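Local structure of alpha-rhamnosidase (Dictyoglomus thermophilum, 6I60) at residues F53-R58 and Q98-E103; Q66-V71 and T90-S95. The protein probably hydrolyses terminal non-reducing alpha-L-rhamnose residues of alpha-L-rhamnosides. One frame throughout, in Å; residues are numbered along the deposited sequence.

Overall arrangement
Both contacts lie in the N-terminal immunoglobulin-like region. From the N terminus, the chain runs through strand 52-56, the first half of contact 1, then passes through residues 66-71, the first half of contact 2, at the start of strand 68-74. It turns back by way of helix 77-80 and strand 88-89 to residues 90-95, closing the smaller loop, and soon reaches strand 99-101, closing the larger loop at contact 1. The loop of contact 2 therefore sits inside that of contact 1 along the chain. Contact 1 joins two strands of a three-stranded antiparallel sheet; contact 2 joins strand 68-74 of a five-stranded mixed sheet to the loop after its edge strand 88-89. Trp55 bridges them, meeting Tyr69 and Gln66.

Contact 1 of 2, residues F53-R58 and Q98-E103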
loop_
_atom_site.group_PDB
_atom_site.type_symbol
_atom_site.label_atom_id
_atom_site.label_comp_id
_atom_site.label_asym_id
_atom_site.label_seq_id
_atom_site.Cartn_x
_atom_site.Cartn_y
_atom_site.Cartn_z
ATOM N N PHE A 53 16.164 4.702 11.565
ATOM C CA PHE A 53 16.201 6.157 11.620
ATOM C C PHE A 53 16.524 6.716 10.241
ATOM O O PHE A 53 17.309 6.126 9.490
ATOM C CB PHE A 53 17.237 6.648 12.637
ATOM C CG PHE A 53 16.880 6.343 14.066
ATOM C CD1 PHE A 53 16.088 7.215 14.797
ATOM C CD2 PHE A 53 17.336 5.188 14.677
ATOM C CE1 PHE A 53 15.757 6.938 16.111
ATOM C CE2 PHE A 53 17.008 4.904 15.991
ATOM C CZ PHE A 53 16.218 5.781 16.708
ATOM N N SER A 54 15.921 7.856 9.913
ATOM C CA SER A 54 16.118 8.473 8.610
ATOM C C SER A 54 15.971 9.981 8.741
ATOM O O SER A 54 15.393 10.488 9.706
ATOM C CB SER A 54 15.130 7.923 7.573
ATOM O OG SER A 54 13.861 7.684 8.156
ATOM N N TRP A 55 16.503 10.694 7.748
ATOM C CA TRP A 55 16.456 12.150 7.733
ATOM C C TRP A 55 16.729 12.642 6.321
ATOM O O TRP A 55 17.322 11.936 5.501
ATOM C CB TRP A 55 17.468 12.756 8.710
ATOM C CG TRP A 55 18.864 12.270 8.481
ATOM C CD1 TRP A 55 19.753 12.735 7.555
ATOM C CD2 TRP A 55 19.531 11.217 9.185
ATOM N NE1 TRP A 55 20.934 12.037 7.641
ATOM C CE2 TRP A 55 20.824 11.099 8.634
ATOM C CE3 TRP A 55 19.163 10.363 10.229
ATOM C CZ2 TRP A 55 21.746 10.165 9.092
ATOM C CZ3 TRP A 55 20.079 9.437 10.680
ATOM C CH2 TRP A 55 21.357 9.346 10.114
ATOM N N LYS A 56 16.295 13.872 6.054
ATOM C CA LYS A 56 16.521 14.545 4.784
ATOM C C LYS A 56 17.487 15.709 4.976
ATOM O O LYS A 56 17.690 16.198 6.090
ATOM C CB LYS A 56 15.201 15.046 4.187
ATOM C CG LYS A 56 14.192 13.945 3.916
ATOM C CD LYS A 56 12.814 14.514 3.614
ATOM C CE LYS A 56 11.822 13.410 3.270
ATOM N NZ LYS A 56 12.251 12.627 2.076
ATOM N N LEU A 57 18.080 16.157 3.871
ATOM C CA LEU A 57 19.137 17.155 3.918
ATOM C C LEU A 57 18.821 18.320 2.992
ATOM O O LEU A 57 18.106 18.175 1.999
ATOM C CB LEU A 57 20.492 16.548 3.536
ATOM C CG LEU A 57 20.930 15.358 4.388
ATOM C CD1 LEU A 57 22.159 14.697 3.793
ATOM C CD2 LEU A 57 21.185 15.803 5.817
ATOM N N ARG A 58 19.379 19.481 3.334
ATOM C CA ARG A 58 19.213 20.702 2.556
ATOM C C ARG A 58 20.461 21.554 2.734
ATOM O O ARG A 58 20.942 21.720 3.858
ATOM C CB ARG A 58 17.964 21.476 2.998
ATOM C CG ARG A 58 17.903 22.909 2.490
ATOM C CD ARG A 58 16.588 23.187 1.775
ATOM N NE ARG A 58 16.273 24.613 1.732
ATOM C CZ ARG A 58 15.077 25.105 1.426
ATOM N NH1 ARG A 58 14.074 24.287 1.132
ATOM N NH2 ARG A 58 14.881 26.417 1.413
ATOM N N GLN A 98 21.705 7.801 4.833
ATOM C CA GLN A 98 20.793 8.532 5.708
ATOM C C GLN A 98 19.656 7.647 6.208
ATOM O O GLN A 98 18.637 8.158 6.684
ATOM C CB GLN A 98 20.233 9.768 5.000
ATOM C CG GLN A 98 19.502 9.477 3.703
ATOM C CD GLN A 98 19.520 10.661 2.754
ATOM O OE1 GLN A 98 20.028 10.567 1.638
ATOM N NE2 GLN A 98 18.967 11.784 3.198
ATOM N N VAL A 99 19.809 6.329 6.100
ATOM C CA VAL A 99 18.860 5.358 6.635
ATOM C C VAL A 99 19.671 4.366 7.459
ATOM O O VAL A 99 20.394 3.531 6.899
ATOM C CB VAL A 99 18.067 4.644 5.532
ATOM C CG1 VAL A 99 17.236 3.518 6.118
ATOM C CG2 VAL A 99 17.177 5.629 4.793
ATOM N N ILE A 100 19.564 4.459 8.783
ATOM C CA ILE A 100 20.428 3.714 9.688
ATOM C C ILE A 100 19.591 2.780 10.551
ATOM O O ILE A 100 18.431 3.060 10.869
ATOM C CB ILE A 100 21.270 4.656 10.579
ATOM C CG1 ILE A 100 21.688 5.904 9.800
ATOM C CG2 ILE A 100 22.497 3.933 11.112
ATOM C CD1 ILE A 100 22.638 5.625 8.655
ATOM N N LYS A 101 20.197 1.658 10.927
ATOM C CA LYS A 101 19.607 0.733 11.882
ATOM C C LYS A 101 20.126 1.048 13.279
ATOM O O LYS A 101 21.318 1.309 13.469
ATOM C CB LYS A 101 19.932 -0.714 11.505
ATOM C CG LYS A 101 19.561 -1.747 12.560
ATOM C CD LYS A 101 20.442 -2.986 12.451
ATOM C CE LYS A 101 19.798 -4.191 13.121
ATOM N NZ LYS A 101 20.421 -5.477 12.692
ATOM N N TYR A 102 19.218 1.030 14.253
ATOM C CA TYR A 102 19.572 1.367 15.625
ATOM C C TYR A 102 20.542 0.345 16.201
ATOM O O TYR A 102 20.373 -0.866 16.030
ATOM C CB TYR A 102 18.311 1.441 16.485
ATOM C CG TYR A 102 18.569 1.637 17.962
ATOM C CD1 TYR A 102 18.931 2.878 18.463
ATOM C CD2 TYR A 102 18.435 0.582 18.857
ATOM C CE1 TYR A 102 19.163 3.064 19.811
ATOM C CE2 TYR A 102 18.665 0.758 20.207
ATOM C CZ TYR A 102 19.027 2.002 20.678
ATOM O OH TYR A 102 19.258 2.191 22.021
ATOM N N GLU A 103 21.571 0.844 16.894
ATOM C CA GLU A 103 22.605 -0.007 17.470
ATOM C C GLU A 103 23.030 0.486 18.850
ATOM O O GLU A 103 24.191 0.320 19.240
ATOM C CB GLU A 103 23.831 -0.084 16.555
ATOM C CG GLU A 103 23.662 -0.978 15.337
ATOM C CD GLU A 103 24.892 -0.975 14.448
ATOM O OE1 GLU A 103 25.463 0.115 14.229
ATOM O OE2 GLU A 103 25.290 -2.058 13.969
#
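Phe53 and Ile100 form the hydrogen-bonded pair where strand 52-56 meets the edge strand 99-101 in the antiparallel three-stranded sheet of an immunoglobulin-like domain. The two bonds of the pair are matched: Phe53 N to Ile100 O and Ile100 N to Phe53 O are both 2.9 Å. Toward Gln98 the backbone pairing slackens, and the bond from Trp55 N to Gln98 O, at 3.5 Å, is weak.

The tightly packed side is built on Trp55, Ile100 and Phe53. CG of Trp55 sits between its backbone N and carbonyl carbon (chi1 55°), which brings the indole across toward the partner strand. There Gln98 CB makes a CH-pi contact over one face of the five-membered ring, while Ile100 CG1 comes within 3.5 Å of Trp55 CH2. The Phe53 ring meets Tyr102 with its edge, CE2 being 3.7 Å from Tyr102 CD1, and the two side chains point the same way. Trp115 and Val117 of strand 112-120 pack against Trp55 from the other sheet.

On the opposite face the contact is sparse: Ser54 CB and Val99 CG2 are 4.1 Å apart, and Ser54 OG turns to Lys36 O. Gln98 OE1 bonds to Lys868 and Asn891, while its amide nitrogen adds a straighter bond where the backbone pairing weakens: NE2 donates to Trp55 O at 2.8 Å (N-H...O 162°), in the plane of that carbonyl.

Contact 2 of 2, residues Q66-V71 and T90-S95; sequences QTAYQV and TGKVLS
Thr90 meets Val71 at the start of the pairing. The Thr90 hydroxyl is swung in between the two backbone branches (chi1 69°), where OG1 accepts a bond from Val71 N at 3.3 Å and donates to Gly91 O at 2.9 Å; one oxygen thus links the loop of residues 90-95 to strand 68-74. Thr90 CG2 packs against Val71 CG1, and the return bond from Thr90 N to Val71 O is weak.

The Gly91 carbonyl lies against CB and CG of Gln70. The amide end of Gln70 is held by Asp89. Lys92 runs extended past Ala68, its CG near the methyl group, and continues to a salt bridge with Asp124 and a cation-pi contact with Trp120.

Val93 forms the one beta bridge of the contact, with Tyr69: Val93 N bonds to Tyr69 O at 2.7 Å and Tyr69 N to Val93 O at 3.0 Å. Its side chain lies alongside the phenol: CB makes a CH-pi contact over one ring face, offset toward the rim, and CG1 comes within 3.4 Å of Tyr69 CE2.

Leu94, the centre of an inverse gamma turn, touches the Ala68 methyl with CD2. Beyond it, Ser95 O lies at the edge of the Tyr69 ring, in its plane, and accepts a bond from Gln66 NE2 at 3.1 Å; that nitrogen also reaches Glu97 O. Ser95 OG turns to Glu97 N.

On its other side strand 68-74 pairs with strand 112-120, where Thr67 and Ala68 both face Trp120 in a classic beta bulge. The whole is an irregular edge of an immunoglobulin-like beta sandwich, with a single antiparallel bridge joining loop to strand.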
loop_
_atom_site.group_PDB
_atom_site.type_symbol
_atom_site.label_atom_id
_atom_site.label_comp_id
_atom_site.label_asym_id
_atom_site.label_seq_id
_atom_site.Cartn_x
_atom_site.Cartn_y
_atom_site.Cartn_z
ATOM N N GLN A 66 26.160 14.204 1.585
ATOM C CA GLN A 66 26.561 13.890 2.951
ATOM C C GLN A 66 27.783 12.980 2.957
ATOM O O GLN A 66 27.828 11.977 2.238
ATOM C CB GLN A 66 25.411 13.224 3.706
ATOM C CG GLN A 66 25.808 12.651 5.062
ATOM C CD GLN A 66 24.690 11.861 5.717
ATOM O OE1 GLN A 66 23.648 12.413 6.065
ATOM N NE2 GLN A 66 24.903 10.563 5.888
ATOM N N THR A 67 28.776 13.329 3.778
ATOM C CA THR A 67 29.963 12.506 3.952
ATOM C C THR A 67 30.071 11.875 5.332
ATOM O O THR A 67 30.807 10.896 5.486
ATOM C CB THR A 67 31.232 13.328 3.690
ATOM O OG1 THR A 67 31.281 14.434 4.600
ATOM C CG2 THR A 67 31.239 13.847 2.262
ATOM N N ALA A 68 29.363 12.402 6.328
ATOM C CA ALA A 68 29.406 11.845 7.671
ATOM C C ALA A 68 28.150 12.260 8.422
ATOM O O ALA A 68 27.550 13.296 8.125
ATOM C CB ALA A 68 30.658 12.300 8.432
ATOM N N TYR A 69 27.761 11.440 9.395
ATOM C CA TYR A 69 26.614 11.732 10.242
ATOM C C TYR A 69 26.920 11.311 11.673
ATOM O O TYR A 69 27.852 10.547 11.934
ATOM C CB TYR A 69 25.339 11.030 9.744
ATOM C CG TYR A 69 25.336 9.530 9.957
ATOM C CD1 TYR A 69 24.840 8.972 11.131
ATOM C CD2 TYR A 69 25.829 8.674 8.983
ATOM C CE1 TYR A 69 24.842 7.606 11.328
ATOM C CE2 TYR A 69 25.831 7.305 9.170
ATOM C CZ TYR A 69 25.340 6.777 10.345
ATOM O OH TYR A 69 25.343 5.414 10.533
ATOM N N GLN A 70 26.113 11.819 12.601
ATOM C CA GLN A 70 26.199 11.427 14.003
ATOM C C GLN A 70 24.836 11.636 14.638
ATOM O O GLN A 70 24.320 12.757 14.634
ATOM C CB GLN A 70 27.261 12.234 14.749
ATOM C CG GLN A 70 27.281 11.957 16.246
ATOM C CD GLN A 70 27.914 13.079 17.042
ATOM O OE1 GLN A 70 28.465 14.021 16.476
ATOM N NE2 GLN A 70 27.843 12.980 18.365
ATOM N N VAL A 71 24.256 10.570 15.181
ATOM C CA VAL A 71 22.954 10.629 15.832
ATOM C C VAL A 71 23.143 10.326 17.310
ATOM O O VAL A 71 23.875 9.398 17.675
ATOM C CB VAL A 71 21.948 9.662 15.179
ATOM C CG1 VAL A 71 22.572 8.299 14.962
ATOM C CG2 VAL A 71 20.693 9.544 16.027
ATOM N N THR A 90 26.715 7.521 18.147
ATOM C CA THR A 90 27.506 6.921 17.079
ATOM C C THR A 90 28.832 7.634 16.858
ATOM O O THR A 90 29.764 7.027 16.321
ATOM C CB THR A 90 26.717 6.922 15.769
ATOM O OG1 THR A 90 26.562 8.269 15.303
ATOM C CG2 THR A 90 25.351 6.311 15.975
ATOM N N GLY A 91 28.941 8.899 17.254
ATOM C CA GLY A 91 30.101 9.667 16.869
ATOM C C GLY A 91 30.038 9.989 15.384
ATOM O O GLY A 91 29.073 9.674 14.686
ATOM N N LYS A 92 31.100 10.632 14.904
ATOM C CA LYS A 92 31.201 10.975 13.487
ATOM C C LYS A 92 31.353 9.693 12.678
ATOM O O LYS A 92 32.450 9.144 12.558
ATOM C CB LYS A 92 32.370 11.921 13.243
ATOM C CG LYS A 92 32.522 12.350 11.791
ATOM C CD LYS A 92 33.452 13.543 11.659
ATOM C CE LYS A 92 33.928 13.717 10.230
ATOM N NZ LYS A 92 34.522 15.063 10.019
ATOM N N VAL A 93 30.245 9.210 12.124
ATOM C CA VAL A 93 30.239 8.010 11.294
ATOM C C VAL A 93 30.483 8.422 9.848
ATOM O O VAL A 93 29.679 9.151 9.258
ATOM C CB VAL A 93 28.913 7.248 11.428
ATOM C CG1 VAL A 93 28.832 6.146 10.384
ATOM C CG2 VAL A 93 28.772 6.676 12.824
ATOM N N LEU A 94 31.589 7.951 9.277
ATOM C CA LEU A 94 31.949 8.269 7.896
ATOM C C LEU A 94 31.125 7.387 6.964
ATOM O O LEU A 94 31.543 6.299 6.562
ATOM C CB LEU A 94 33.444 8.077 7.671
ATOM C CG LEU A 94 34.379 8.783 8.655
ATOM C CD1 LEU A 94 35.821 8.678 8.185
ATOM C CD2 LEU A 94 33.979 10.239 8.842
ATOM N N SER A 95 29.933 7.868 6.619
ATOM C CA SER A 95 29.040 7.147 5.723
ATOM C C SER A 95 28.083 8.144 5.088
ATOM O O SER A 95 27.633 9.085 5.748
ATOM C CB SER A 95 28.260 6.052 6.464
ATOM O OG SER A 95 26.977 5.847 5.892
#